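Local coordinates for Alpha/beta hydrolase fold protein (Marinomonas mediterranea, PDB 6CXT) that probably carries pyrrole intermediates on a phosphopantetheine arm through its carrier domain while a flavin-dependent dehydrogenase acts on them, at residues A[22-28]-A[63-67]. Sequence-based numbering, arbitrary orientation.
Sequences DQNTPLL and FENVA
Leu27 lays its CD1 branch over the backbone of Asn65 and Val66, coming to 3.7 Å from Asn65 C and also touching Val66 CG2. This is the carrier-protein fold of the phosphopantetheine attachment domain, where the long loop between helices 7-13 and 35-49 is fastened to the start of helix 66-75. With CG of Leu27 anti to its carbonyl carbon (chi1 -61°), the branch reaches toward Asn65 and Val66, and Ile9 of helix 7-13 packs on the same side chain. Next along, Leu28 rests CG and CD1 on the carbonyl of Phe63, with CG 3.5 Å from Phe63 O; Leu28 also packs on His176 of the neighbouring Butyryl-CoA dehydrogenase chain. The ring of Phe63 leads the other way, into the core beside Met38, Leu41 and Leu69.

Two backbone hydrogen bonds join the two segments: Leu27 N donates to Glu64 O at 2.9 Å and Ala67 N to Gln23 O at 3.3 Å. Asn65 is the N-cap: OD1 accepts from Thr68 N, while ND2 holds a water that donates to Asn24 O. Asn65 CB lies 3.2 Å from Thr25 O. At the first turn of the helix, another water accepts from Val66 N at 2.9 Å and donates to Asp22 O and Thr25 O.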
loop_
_atom_site.group_PDB
_atom_site.type_symbol
_atom_site.label_atom_id
_atom_site.label_comp_id
_atom_site.label_asym_id
_atom_site.label_seq_id
_atom_site.Cartn_x
_atom_site.Cartn_y
_atom_site.Cartn_z
ATOM N N ASP A 22 16.404 -14.499 40.037
ATOM C CA ASP A 22 17.020 -13.955 41.225
ATOM C C ASP A 22 18.372 -13.342 40.883
ATOM O O ASP A 22 18.776 -13.317 39.698
ATOM C CB ASP A 22 17.102 -15.031 42.360
ATOM C CG ASP A 22 17.987 -16.226 42.005
ATOM O OD1 ASP A 22 19.008 -16.086 41.295
ATOM O OD2 ASP A 22 17.659 -17.339 42.445
ATOM N N GLN A 23 19.088 -12.900 41.925
ATOM C CA GLN A 23 20.361 -12.220 41.773
ATOM C C GLN A 23 21.474 -13.149 41.215
ATOM O O GLN A 23 22.535 -12.650 40.811
ATOM C CB GLN A 23 20.779 -11.549 43.104
ATOM C CG GLN A 23 21.335 -12.501 44.170
ATOM C CD GLN A 23 20.293 -13.331 44.942
ATOM O OE1 GLN A 23 19.137 -13.509 44.531
ATOM N NE2 GLN A 23 20.719 -13.856 46.083
ATOM N N ASN A 24 21.203 -14.459 41.147
ATOM C CA ASN A 24 22.169 -15.468 40.585
ATOM C C ASN A 24 21.883 -15.997 39.188
ATOM O O ASN A 24 22.698 -16.746 38.625
ATOM C CB ASN A 24 22.272 -16.685 41.508
ATOM C CG ASN A 24 22.896 -16.321 42.833
ATOM O OD1 ASN A 24 23.929 -15.621 42.877
ATOM N ND2 ASN A 24 22.229 -16.696 43.918
ATOM N N THR A 25 20.718 -15.663 38.650
ATOM C CA THR A 25 20.368 -16.136 37.299
ATOM C C THR A 25 21.428 -15.646 36.288
ATOM O O THR A 25 21.767 -14.456 36.271
ATOM C CB THR A 25 18.948 -15.678 36.941
ATOM O OG1 THR A 25 18.065 -16.058 38.028
ATOM C CG2 THR A 25 18.489 -16.320 35.607
ATOM N N PRO A 26 22.025 -16.587 35.526
ATOM C CA PRO A 26 23.036 -16.180 34.564
ATOM C C PRO A 26 22.369 -15.506 33.331
ATOM O O PRO A 26 21.818 -16.206 32.463
ATOM C CB PRO A 26 23.757 -17.488 34.212
ATOM C CG PRO A 26 22.819 -18.586 34.585
ATOM C CD PRO A 26 21.815 -18.053 35.562
ATOM N N LEU A 27 22.443 -14.169 33.320
ATOM C CA LEU A 27 21.699 -13.283 32.363
ATOM C C LEU A 27 22.189 -13.463 30.928
ATOM O O LEU A 27 21.368 -13.545 29.998
ATOM C CB LEU A 27 21.791 -11.802 32.773
ATOM C CG LEU A 27 21.199 -11.400 34.166
ATOM C CD1 LEU A 27 21.445 -9.936 34.466
ATOM C CD2 LEU A 27 19.718 -11.768 34.295
ATOM N N LEU A 28 23.509 -13.540 30.766
ATOM C CA LEU A 28 24.136 -13.753 29.453
ATOM C C LEU A 28 23.984 -15.155 29.003
ATOM O O LEU A 28 23.631 -15.409 27.854
ATOM C CB LEU A 28 25.607 -13.399 29.473
ATOM C CG LEU A 28 25.904 -11.927 29.737
ATOM C CD1 LEU A 28 27.367 -11.782 30.067
ATOM C CD2 LEU A 28 25.521 -11.003 28.578
ATOM N N PHE A 63 28.136 -8.380 33.662
ATOM C CA PHE A 63 26.752 -8.675 33.239
ATOM C C PHE A 63 26.420 -10.111 33.442
ATOM O O PHE A 63 25.376 -10.625 32.989
ATOM C CB PHE A 63 26.476 -8.183 31.815
ATOM C CG PHE A 63 26.389 -6.690 31.728
ATOM C CD1 PHE A 63 27.549 -5.888 31.699
ATOM C CD2 PHE A 63 25.129 -6.058 31.746
ATOM C CE1 PHE A 63 27.458 -4.480 31.657
ATOM C CE2 PHE A 63 25.041 -4.671 31.717
ATOM C CZ PHE A 63 26.192 -3.878 31.648
ATOM N N GLU A 64 27.256 -10.759 34.241
ATOM C CA GLU A 64 26.995 -12.145 34.524
ATOM C C GLU A 64 25.621 -12.357 35.137
ATOM O O GLU A 64 24.867 -13.277 34.739
ATOM C CB GLU A 64 28.111 -12.703 35.446
ATOM C CG GLU A 64 27.919 -14.176 35.688
ATOM C CD GLU A 64 28.943 -14.790 36.617
ATOM O OE1 GLU A 64 29.808 -14.074 37.198
ATOM O OE2 GLU A 64 28.837 -16.016 36.746
ATOM N N ASN A 65 25.269 -11.531 36.110
ATOM C CA ASN A 65 24.004 -11.709 36.804
ATOM C C ASN A 65 23.664 -10.383 37.444
ATOM O O ASN A 65 24.436 -9.406 37.309
ATOM C CB ASN A 65 24.079 -12.850 37.854
ATOM C CG ASN A 65 25.239 -12.653 38.850
ATOM O OD1 ASN A 65 25.432 -11.548 39.384
ATOM N ND2 ASN A 65 26.042 -13.722 39.060
ATOM N N VAL A 66 22.503 -10.346 38.117
ATOM C CA VAL A 66 22.022 -9.110 38.761
ATOM C C VAL A 66 23.009 -8.603 39.860
ATOM O O VAL A 66 23.290 -7.393 39.982
ATOM C CB VAL A 66 20.559 -9.281 39.263
ATOM C CG1 VAL A 66 20.113 -8.121 40.142
ATOM C CG2 VAL A 66 19.586 -9.387 38.062
ATOM N N ALA A 67 23.563 -9.560 40.615
ATOM C CA ALA A 67 24.508 -9.229 41.692
ATOM C C ALA A 67 25.724 -8.493 41.130
ATOM O O ALA A 67 26.060 -7.393 41.614
ATOM C CB ALA A 67 24.898 -10.517 42.437
HETATM O O HOH W 1 20.522 -12.472 37.714
HETATM O O HOH W 2 25.318 -16.227 37.735
HETATM O O HOH W 3 25.453 -14.921 32.481
#